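11S globulin isoform 1 (Cocos nucifera, PDB 5WPW) serves as a seed storage protein, a hexameric 11S globulin of coconut that acts as a nutrient reservoir and is a potential food allergen. Local coordinates at residues R44-R49 against G210-A215; R69-L74 against A123-N128; S300-I305 against A369-I374; E321-R326 against N346-E351. The protein carries 2 engineered substitutions. All coordinates share one frame; numbering follows the deposited sequence.

Contact 1: R44-R49 against G210-A215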
# COMPACT_ATOMS: atom_id res chain seq x y z
N ARG A 44 -9.17 20.47 29.50
CA ARG A 44 -8.17 20.99 30.42
C ARG A 44 -8.05 22.50 30.32
O ARG A 44 -8.09 23.06 29.22
CB ARG A 44 -6.80 20.39 30.17
CG ARG A 44 -6.45 19.30 31.08
CD ARG A 44 -5.00 19.01 30.95
NE ARG A 44 -4.76 17.81 30.18
CZ ARG A 44 -4.82 16.58 30.69
NH1 ARG A 44 -4.59 15.54 29.92
NH2 ARG A 44 -5.11 16.42 31.97
N VAL A 45 -7.87 23.15 31.46
CA VAL A 45 -7.49 24.55 31.51
C VAL A 45 -6.14 24.64 32.20
O VAL A 45 -5.97 24.12 33.31
CB VAL A 45 -8.54 25.41 32.25
CG1 VAL A 45 -8.01 26.81 32.45
CG2 VAL A 45 -9.81 25.47 31.46
N ILE A 46 -5.18 25.27 31.54
CA ILE A 46 -3.81 25.36 32.02
C ILE A 46 -3.50 26.84 32.19
O ILE A 46 -3.35 27.57 31.20
CB ILE A 46 -2.80 24.69 31.05
CG1 ILE A 46 -3.13 23.21 30.84
CG2 ILE A 46 -1.38 24.83 31.56
CD1 ILE A 46 -2.27 22.58 29.76
N GLU A 47 -3.40 27.28 33.45
CA GLU A 47 -3.09 28.67 33.73
C GLU A 47 -1.75 29.03 33.14
O GLU A 47 -0.93 28.15 32.83
CB GLU A 47 -3.08 28.93 35.24
CG GLU A 47 -4.27 28.38 35.99
CD GLU A 47 -5.58 28.92 35.47
OE1 GLU A 47 -6.60 28.22 35.63
OE2 GLU A 47 -5.58 30.04 34.90
N PRO A 48 -1.49 30.32 32.95
CA PRO A 48 -0.16 30.75 32.52
C PRO A 48 0.91 30.20 33.46
O PRO A 48 0.70 30.07 34.67
CB PRO A 48 -0.24 32.28 32.57
CG PRO A 48 -1.69 32.56 32.34
CD PRO A 48 -2.45 31.44 32.98
N ARG A 49 2.05 29.82 32.87
CA ARG A 49 3.19 29.21 33.54
C ARG A 49 2.89 27.82 34.11
O ARG A 49 3.69 27.28 34.88
CB ARG A 49 3.75 30.14 34.65
CG ARG A 49 4.81 31.14 34.12
CD ARG A 49 4.35 31.87 32.87
NE ARG A 49 5.31 32.87 32.42
CZ ARG A 49 5.30 33.45 31.22
NH1 ARG A 49 4.37 33.11 30.33
NH2 ARG A 49 6.22 34.35 30.91
N GLY A 210 -0.72 17.75 41.63
CA GLY A 210 -1.52 17.22 40.53
C GLY A 210 -0.73 17.19 39.23
O GLY A 210 0.51 17.30 39.23
N GLU A 211 -1.44 17.07 38.10
CA GLU A 211 -0.78 16.89 36.81
C GLU A 211 -0.57 18.20 36.04
O GLU A 211 0.04 18.18 34.97
CB GLU A 211 -1.57 15.90 35.94
CG GLU A 211 -2.95 16.36 35.61
CD GLU A 211 -3.52 15.65 34.39
OE1 GLU A 211 -2.73 15.05 33.61
OE2 GLU A 211 -4.75 15.71 34.20
N ILE A 212 -1.04 19.33 36.55
CA ILE A 212 -0.71 20.63 36.00
C ILE A 212 -0.08 21.43 37.13
O ILE A 212 -0.76 21.77 38.11
CB ILE A 212 -1.94 21.36 35.44
CG1 ILE A 212 -2.70 20.44 34.46
CG2 ILE A 212 -1.50 22.65 34.78
CD1 ILE A 212 -4.11 20.94 34.14
N VAL A 213 1.21 21.73 37.01
CA VAL A 213 2.01 22.32 38.09
C VAL A 213 2.54 23.68 37.65
O VAL A 213 2.68 23.96 36.46
CB VAL A 213 3.16 21.38 38.51
CG1 VAL A 213 2.62 19.99 38.72
CG2 VAL A 213 4.33 21.40 37.49
N ARG A 214 2.83 24.54 38.64
CA ARG A 214 3.30 25.89 38.35
C ARG A 214 4.82 25.90 38.20
O ARG A 214 5.53 25.37 39.06
CB ARG A 214 2.86 26.86 39.45
CG ARG A 214 3.01 28.35 39.12
CD ARG A 214 1.83 28.95 38.31
NE ARG A 214 0.52 28.81 38.96
CZ ARG A 214 -0.59 29.43 38.58
NH1 ARG A 214 -0.58 30.28 37.55
NH2 ARG A 214 -1.73 29.22 39.24
N ALA A 215 5.30 26.47 37.10
CA ALA A 215 6.72 26.78 36.96
C ALA A 215 6.89 28.26 37.33
O ALA A 215 6.60 29.14 36.53
CB ALA A 215 7.21 26.51 35.54

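Contact 2: R69-L74 against A123-N128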
# COMPACT_ATOMS: atom_id res chain seq x y z
N ARG A 69 -1.98 29.93 23.93
CA ARG A 69 -0.81 29.51 23.18
C ARG A 69 0.20 28.91 24.13
O ARG A 69 0.15 29.12 25.35
CB ARG A 69 -0.20 30.66 22.38
CG ARG A 69 0.34 31.79 23.22
CD ARG A 69 1.07 32.79 22.35
NE ARG A 69 2.50 32.49 22.23
CZ ARG A 69 3.45 33.09 22.94
NH1 ARG A 69 3.13 34.03 23.82
NH2 ARG A 69 4.73 32.76 22.77
N GLY A 70 1.12 28.14 23.57
CA GLY A 70 2.13 27.50 24.39
C GLY A 70 3.05 26.58 23.60
O GLY A 70 3.21 26.71 22.39
N ILE A 71 3.65 25.67 24.34
CA ILE A 71 4.70 24.79 23.84
C ILE A 71 4.26 23.37 24.12
O ILE A 71 3.79 23.07 25.23
CB ILE A 71 6.06 25.06 24.53
CG1 ILE A 71 6.61 26.42 24.13
CG2 ILE A 71 7.06 23.97 24.19
CD1 ILE A 71 8.08 26.56 24.44
N VAL A 72 4.42 22.48 23.14
CA VAL A 72 4.10 21.07 23.32
C VAL A 72 5.33 20.24 23.01
O VAL A 72 6.10 20.54 22.09
CB VAL A 72 2.91 20.64 22.44
CG1 VAL A 72 3.01 19.18 22.15
CG2 VAL A 72 1.61 20.92 23.15
N GLY A 73 5.54 19.20 23.80
CA GLY A 73 6.57 18.22 23.53
C GLY A 73 6.00 16.82 23.38
O GLY A 73 5.21 16.34 24.21
N LEU A 74 6.40 16.17 22.29
CA LEU A 74 6.04 14.79 22.01
C LEU A 74 7.34 14.03 21.82
O LEU A 74 8.14 14.35 20.93
CB LEU A 74 5.18 14.70 20.75
CG LEU A 74 4.82 13.30 20.30
CD1 LEU A 74 3.86 12.76 21.31
CD2 LEU A 74 4.18 13.37 18.93
N ALA A 123 5.13 9.62 25.10
CA ALA A 123 5.14 10.64 26.15
C ALA A 123 4.92 12.04 25.59
O ALA A 123 5.53 12.45 24.59
CB ALA A 123 6.45 10.59 26.93
N TYR A 124 4.08 12.80 26.29
CA TYR A 124 3.57 14.10 25.85
C TYR A 124 3.56 15.07 27.04
O TYR A 124 3.18 14.67 28.14
CB TYR A 124 2.15 13.92 25.33
CG TYR A 124 1.33 15.16 25.03
CD1 TYR A 124 1.52 15.86 23.86
CD2 TYR A 124 0.32 15.58 25.89
CE1 TYR A 124 0.77 16.98 23.56
CE2 TYR A 124 -0.46 16.70 25.59
CZ TYR A 124 -0.22 17.39 24.42
OH TYR A 124 -0.97 18.51 24.09
N TRP A 125 3.95 16.33 26.81
CA TRP A 125 3.83 17.38 27.82
C TRP A 125 3.49 18.70 27.15
O TRP A 125 3.69 18.89 25.94
CB TRP A 125 5.13 17.49 28.67
CG TRP A 125 6.38 17.79 27.89
CD1 TRP A 125 7.29 16.87 27.42
CD2 TRP A 125 6.86 19.07 27.50
NE1 TRP A 125 8.30 17.52 26.75
CE2 TRP A 125 8.06 18.87 26.78
CE3 TRP A 125 6.39 20.39 27.67
CZ2 TRP A 125 8.80 19.91 26.24
CZ3 TRP A 125 7.13 21.43 27.13
CH2 TRP A 125 8.32 21.19 26.42
N CYS A 126 2.99 19.65 27.95
CA CYS A 126 2.33 20.85 27.45
C CYS A 126 2.60 22.00 28.40
O CYS A 126 2.29 21.86 29.59
CB CYS A 126 0.82 20.64 27.34
SG CYS A 126 -0.06 22.03 26.65
N TYR A 127 3.12 23.11 27.89
CA TYR A 127 3.44 24.26 28.75
C TYR A 127 2.80 25.53 28.20
O TYR A 127 2.94 25.85 27.01
CB TYR A 127 4.95 24.43 28.89
CG TYR A 127 5.38 25.71 29.63
CD1 TYR A 127 5.23 25.82 31.01
CD2 TYR A 127 5.96 26.78 28.95
CE1 TYR A 127 5.64 27.00 31.71
CE2 TYR A 127 6.36 27.97 29.62
CZ TYR A 127 6.20 28.06 30.99
OH TYR A 127 6.62 29.22 31.66
N ASN A 128 2.13 26.28 29.08
CA ASN A 128 1.48 27.54 28.73
C ASN A 128 2.45 28.69 28.97
O ASN A 128 2.68 29.07 30.11
CB ASN A 128 0.20 27.72 29.55
CG ASN A 128 -0.54 29.01 29.23
OD1 ASN A 128 -0.14 29.79 28.35
ND2 ASN A 128 -1.64 29.23 29.92
O HOH W 1 -1.56 31.15 26.42

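Contact 3: S300-I305 against A369-I374. Engineered in segment 369-374: Ile-374 (natural residue Val).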
# COMPACT_ATOMS: atom_id res chain seq x y z
N SER A 300 -26.51 22.09 5.92
CA SER A 300 -27.41 21.19 5.21
C SER A 300 -27.61 19.89 5.98
O SER A 300 -26.66 19.38 6.58
CB SER A 300 -26.83 20.90 3.82
OG SER A 300 -27.71 20.16 2.99
N PRO A 301 -28.83 19.35 6.01
CA PRO A 301 -29.04 18.01 6.58
C PRO A 301 -28.09 17.01 5.95
O PRO A 301 -27.88 17.00 4.74
CB PRO A 301 -30.50 17.70 6.23
CG PRO A 301 -31.14 19.02 6.05
CD PRO A 301 -30.09 19.95 5.52
N HIS A 302 -27.47 16.19 6.80
CA HIS A 302 -26.46 15.26 6.34
C HIS A 302 -26.40 14.10 7.31
O HIS A 302 -26.89 14.18 8.45
CB HIS A 302 -25.07 15.91 6.20
CG HIS A 302 -24.54 16.48 7.49
ND1 HIS A 302 -24.98 17.68 8.02
CD2 HIS A 302 -23.59 16.02 8.34
CE1 HIS A 302 -24.35 17.92 9.15
NE2 HIS A 302 -23.49 16.94 9.37
N TRP A 303 -25.80 13.00 6.85
CA TRP A 303 -25.37 11.97 7.78
C TRP A 303 -23.88 11.68 7.61
O TRP A 303 -23.30 11.89 6.54
CB TRP A 303 -26.21 10.69 7.61
CG TRP A 303 -25.99 9.92 6.35
CD1 TRP A 303 -25.06 8.91 6.13
CD2 TRP A 303 -26.74 10.05 5.16
NE1 TRP A 303 -25.20 8.43 4.86
CE2 TRP A 303 -26.23 9.10 4.24
CE3 TRP A 303 -27.80 10.87 4.77
CZ2 TRP A 303 -26.75 8.96 2.94
CZ3 TRP A 303 -28.32 10.72 3.49
CH2 TRP A 303 -27.79 9.78 2.58
N ASN A 304 -23.25 11.25 8.70
CA ASN A 304 -21.87 10.82 8.65
C ASN A 304 -21.81 9.40 8.11
O ASN A 304 -22.47 8.50 8.63
CB ASN A 304 -21.23 10.86 10.04
CG ASN A 304 -20.99 12.26 10.51
OD1 ASN A 304 -20.05 12.92 10.06
ND2 ASN A 304 -21.86 12.75 11.39
N ILE A 305 -20.99 9.21 7.08
CA ILE A 305 -20.97 7.95 6.36
C ILE A 305 -20.18 6.90 7.11
O ILE A 305 -20.64 5.77 7.30
CB ILE A 305 -20.40 8.16 4.94
CG1 ILE A 305 -21.42 8.89 4.06
CG2 ILE A 305 -20.03 6.83 4.33
CD1 ILE A 305 -20.83 9.36 2.78
N ALA A 369 -12.99 11.02 7.35
CA ALA A 369 -14.41 10.99 7.64
C ALA A 369 -15.14 11.78 6.56
O ALA A 369 -14.68 12.83 6.11
CB ALA A 369 -14.68 11.60 9.02
N MET A 370 -16.27 11.24 6.12
CA MET A 370 -17.06 11.80 5.03
C MET A 370 -18.50 11.95 5.47
O MET A 370 -19.02 11.14 6.24
CB MET A 370 -17.02 10.90 3.79
CG MET A 370 -15.67 10.86 3.11
SD MET A 370 -15.75 10.03 1.53
CE MET A 370 -16.30 8.37 2.00
N VAL A 371 -19.17 12.99 4.96
CA VAL A 371 -20.60 13.13 5.16
C VAL A 371 -21.31 12.98 3.82
O VAL A 371 -20.74 13.17 2.73
CB VAL A 371 -20.99 14.47 5.82
CG1 VAL A 371 -20.28 14.65 7.18
CG2 VAL A 371 -20.68 15.60 4.87
N SER A 372 -22.60 12.67 3.92
CA SER A 372 -23.52 12.68 2.79
C SER A 372 -24.62 13.70 3.06
O SER A 372 -25.41 13.52 3.99
CB SER A 372 -24.14 11.30 2.60
OG SER A 372 -24.99 11.29 1.50
N THR A 373 -24.70 14.75 2.24
CA THR A 373 -25.81 15.68 2.38
C THR A 373 -27.09 15.10 1.77
O THR A 373 -27.06 14.21 0.92
CB THR A 373 -25.50 17.03 1.74
OG1 THR A 373 -25.12 16.84 0.37
CG2 THR A 373 -24.39 17.75 2.47
N ILE A 374 -28.23 15.60 2.24
CA ILE A 374 -29.54 15.18 1.74
C ILE A 374 -30.01 16.09 0.61
O ILE A 374 -30.51 15.60 -0.40
CB ILE A 374 -30.56 15.13 2.90
CG1 ILE A 374 -30.09 14.14 3.96
CG2 ILE A 374 -31.92 14.68 2.42
CD1 ILE A 374 -31.03 13.96 5.13
O HOH W 2 -18.34 10.86 9.01

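Contact 4: E321-R326 against N346-E351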
# COMPACT_ATOMS: atom_id res chain seq x y z
N GLU A 321 -30.79 19.32 15.32
CA GLU A 321 -31.74 18.23 15.29
C GLU A 321 -31.07 16.99 14.71
O GLU A 321 -30.39 17.08 13.69
CB GLU A 321 -32.95 18.60 14.47
CG GLU A 321 -33.73 19.74 15.10
CD GLU A 321 -34.95 20.07 14.30
OE1 GLU A 321 -35.18 21.26 14.03
OE2 GLU A 321 -35.67 19.13 13.92
N VAL A 322 -31.26 15.86 15.38
CA VAL A 322 -30.69 14.59 14.95
C VAL A 322 -31.82 13.58 14.82
O VAL A 322 -32.69 13.49 15.70
CB VAL A 322 -29.62 14.12 15.95
CG1 VAL A 322 -29.02 12.77 15.50
CG2 VAL A 322 -28.55 15.17 16.09
N ALA A 323 -31.82 12.82 13.72
CA ALA A 323 -32.81 11.78 13.43
C ALA A 323 -32.12 10.42 13.29
O ALA A 323 -31.02 10.34 12.74
CB ALA A 323 -33.58 12.09 12.14
N ASP A 324 -32.78 9.34 13.74
CA ASP A 324 -32.20 7.99 13.67
C ASP A 324 -32.94 7.11 12.65
O ASP A 324 -33.80 7.58 11.89
CB ASP A 324 -32.13 7.35 15.07
CG ASP A 324 -33.47 6.80 15.56
OD1 ASP A 324 -34.52 6.88 14.86
OD2 ASP A 324 -33.45 6.28 16.70
N ASP A 325 -32.60 5.81 12.65
CA ASP A 325 -33.10 4.88 11.65
C ASP A 325 -34.56 4.51 11.86
O ASP A 325 -35.15 3.88 10.98
CB ASP A 325 -32.26 3.60 11.64
CG ASP A 325 -32.16 2.96 13.00
OD1 ASP A 325 -31.89 3.69 13.97
OD2 ASP A 325 -32.34 1.73 13.10
N ARG A 326 -35.12 4.85 13.02
CA ARG A 326 -36.55 4.75 13.29
C ARG A 326 -37.33 5.95 12.78
O ARG A 326 -38.56 5.99 12.93
CB ARG A 326 -36.78 4.60 14.80
CG ARG A 326 -36.19 3.32 15.41
CD ARG A 326 -36.44 3.22 16.91
NE ARG A 326 -36.25 4.52 17.58
CZ ARG A 326 -35.24 4.80 18.39
NH1 ARG A 326 -34.32 3.88 18.64
NH2 ARG A 326 -35.15 6.01 18.95
N ASN A 346 -24.16 7.52 10.59
CA ASN A 346 -25.36 7.25 9.80
C ASN A 346 -26.56 8.08 10.28
O ASN A 346 -27.50 8.26 9.51
CB ASN A 346 -25.76 5.77 9.82
CG ASN A 346 -25.03 4.91 8.80
OD1 ASN A 346 -24.20 4.07 9.17
ND2 ASN A 346 -25.38 5.07 7.53
N PHE A 347 -26.56 8.57 11.53
CA PHE A 347 -27.68 9.42 11.97
C PHE A 347 -27.72 10.70 11.16
O PHE A 347 -26.68 11.29 10.87
CB PHE A 347 -27.57 9.77 13.45
CG PHE A 347 -28.00 8.66 14.37
CD1 PHE A 347 -27.74 7.33 14.06
CD2 PHE A 347 -28.65 8.94 15.57
CE1 PHE A 347 -28.12 6.30 14.90
CE2 PHE A 347 -29.03 7.91 16.44
CZ PHE A 347 -28.76 6.58 16.10
N ALA A 348 -28.92 11.15 10.81
CA ALA A 348 -29.05 12.36 10.01
C ALA A 348 -29.13 13.55 10.95
O ALA A 348 -29.77 13.48 12.00
CB ALA A 348 -30.29 12.31 9.12
N MET A 349 -28.46 14.63 10.59
CA MET A 349 -28.46 15.79 11.47
C MET A 349 -28.48 17.09 10.70
O MET A 349 -28.06 17.18 9.54
CB MET A 349 -27.27 15.75 12.42
CG MET A 349 -26.00 16.20 11.81
SD MET A 349 -25.17 17.03 13.17
CE MET A 349 -23.55 17.28 12.48
N LEU A 350 -28.91 18.13 11.41
CA LEU A 350 -29.23 19.43 10.87
C LEU A 350 -28.89 20.45 11.95
O LEU A 350 -29.16 20.20 13.13
CB LEU A 350 -30.73 19.46 10.51
CG LEU A 350 -31.52 20.68 10.11
CD1 LEU A 350 -32.72 20.20 9.29
CD2 LEU A 350 -31.96 21.47 11.33
N GLU A 351 -28.25 21.56 11.57
CA GLU A 351 -27.88 22.62 12.51
C GLU A 351 -28.24 24.00 11.96
O GLU A 351 -28.05 24.27 10.77
CB GLU A 351 -26.39 22.60 12.81
CG GLU A 351 -25.95 21.38 13.58
CD GLU A 351 -24.54 20.99 13.26
OE1 GLU A 351 -23.90 21.68 12.43
OE2 GLU A 351 -24.07 20.00 13.84

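Contact 1: R44-R49 against G210-A215
Ile-212 and Ile-46 meet where the two sheets of the N-terminal cupin barrel pack face to face, a simple case of an apolar centre framed by polar ends. Strands 44-46 and 212-214 run almost parallel, but their axes stay 8.9 Å apart; they share no ladder, and side chains fill the space between them, with one backbone bond just beyond their ends. From CB, which lies on the side facing 44-49, Ile-212 sends out two branches. Ile-212 CG2, anti to the backbone N, touches Ile-46 CG2 at 3.9 Å. The other branch runs through CG1 to Ile-212 CD1, whose methyl reaches 3.8 Å from Arg-44 CD and equally 3.8 Å from Val-45 O, with Ile-46 CG1 slightly beyond. At one end Arg-44 and Glu-211 form a salt bridge, though its modelled separation is too short to be trusted. At the other end Ala-215 N donates to Arg-49 O (2.9 Å, 172°), while Arg-214, folded back by bends at chi2 and chi3, gives Pro-48 O a weak bond from NH1 (3.2 Å). Asn-391 of a neighbouring subunit packs on Val-213 and Ala-215. The chemistry implies an isoleucine core closed at one end by the bond from Ala-215 to Arg-49, while Arg-44 and Glu-211, buried side by side at the other, probably offset each other's charge.

Contact 2: R69-L74 against A123-N128
Within a curled antiparallel sheet of the N-terminal cupin barrel, strands 70-74 and 124-127 are neighbours, with Ile-71 and Tyr-127, and Gly-73 and Trp-125, as hydrogen-bonded pairs. Each pair closes a ring of two bonds; Tyr-127 N reaches Ile-71 O at 2.7 Å, and Gly-73 N meets Trp-125 O at 2.8 Å, here from a position tilted out of the carbonyl plane. The two faces are built differently. On the one carrying Trp-125, the indole is set between its own backbone N and carbonyl carbon (chi1 59°), which swings it over the opposite strand. Gly-73 CA lies above the five-membered ring of Trp-125, 3.8 Å from the centroid and 20° off the normal, a CH-pi contact made possible by the missing side chain. Farther along, the benzo corner Trp-125 CH2 lies 3.8 Å from Ile-71 CG2. The other face holds Val-72: its CG1 presses on Tyr-124 CE1 at 3.4 Å, and its CG2 lies 4.0 Å from Cys-126 SG. Leu-116 and Val-118 of strand 114-118 close over this side, whereas Pro-385 of a neighbouring subunit packs on Trp-125. Beyond the ladder, a water bridges Arg-69 N and Asn-128 OD1, 2.8 Å from the latter. The Asn-128 amide is further held by Gly-130 N at OD1 and by Ile-46 O and Asn-132 O at ND2. The chemistry thus implies a division of labour: backbone bonds fix the register, aromatic and aliphatic groups fill both faces, and a multiply bonded amide anchors the chain at Asn-128.

Contact 3: S300-I305 against A369-I374
Trp-303 and Ser-372 are brought together by complementary torsions: the indole CG sits between its backbone N and carbonyl carbon (chi1 70°), folding the ring over the partner strand, while Ser-372 keeps OG anti to its own N. The ring therefore receives Ser-372 on one face. Ser-372 CB lies 3.6 Å from the centroid of the six-membered ring of Trp-303 in a CH-pi contact, and Ser-372 OG comes to 3.3 Å from Trp-303 CZ2. At the ring's edge, near its plane, Trp-303 CZ3 meets CG1 of Ile-374 at 3.9 Å; this isoleucine is an engineered replacement for valine, and its side chain crosses the indole at about a right angle. Trp-303 NE1 looks elsewhere, donating to Gly-121 O of a neighbouring subunit. Beneath these groups runs an antiparallel ladder of the C-terminal cupin domain, in which 371-373 pairs with 300-304 at 147°. Trp-303 and Ser-372 are its hydrogen-bonded pair, Ser-372 N reaching Trp-303 O at 2.8 Å, and the flanking bond from Ile-374 N to Pro-301 O extends it. The opposite face carries His-302, whose ND1 donates to Ser-300 O (2.8 Å, 168°) with the oxygen in the ring plane. That bond fixes the rotation of the imidazole and leaves His-302 CD2 beside Val-371 CG1 at 3.8 Å. Asn-304 lies alongside the same valine, its OD1 accepting a hydrogen bond from Lys-364 NZ and sharing a water with Met-370 O, which also accepts from Ile-305 N at 2.9 Å. Val-371 N bonds to Glu-243 OE1 of a further subunit.

Contact 4: E321-R326 against N346-E351
Glu-321 with Leu-350 and Ala-323 with Ala-348 form hydrogen-bonded pairs of an antiparallel ladder, the axes of strands 321-323 and 348-351 approaching to 4.7 Å at 169°, with Ala-323 N to Ala-348 O the straighter bond of its ring (2.8 Å). Between them Val-322 faces Met-349 as a non-hydrogen-bonded pair. Val-322 works with both methyls: CG1 comes to the edge of the Phe-347 ring, in its plane, 3.8 Å from CD2, while CG2 touches Met-349 CB at 3.9 Å. The phenyl, its CG anti to the carbonyl carbon (chi1 -79°), thereby stands across the valine at about a right angle and turns a face to the end of the other strand. Asp-324 CB settles over that face, 3.8 Å from the centroid of the Phe-347 ring and off-centre toward the rim, a CH-pi contact. The aspartate's carboxylate turns away to shape the chain: Asp-324 OD1 accepts from Arg-326 N at 2.8 Å, an Asx turn in which the donor approaches from above the carboxylate plane, and it also takes Glu-328 N. On the other face, Glu-321 OE2 is bonded to Ser-184 N of a neighbouring subunit, where Ile-179 of the same subunit packs on Ala-323. Within the C-terminal cupin sheet, strand 329-336 borders 317-323 on its far edge and 298-304 borders 348-354, while Met-311 and Val-343 of the facing sheet close over Met-349.

How the contacts relate
The contacts fall into two pairs, one in each cupin domain. Contacts 1 and 2 have centres 11 Å apart and meet where Arg-49 N lies 2.9 Å from Asn-128 O, a probable hydrogen bond. Contacts 3 and 4, 10 Å apart between centres, lie on adjoining strands of one sheet, with Met-349 N 2.7 Å from His-302 O, again a probable bond. Across the chain, the centres of contacts 2 and 3 are about 34 Å apart and those of contacts 1 and 4 about 39 Å. By strand order contacts 2 and 4 look like equivalent ladders of the two domains. No active site is involved; contacts 1 and 2 touch one neighbouring subunit, contacts 3 and 4 both touch another, and contact 3 a further one as well.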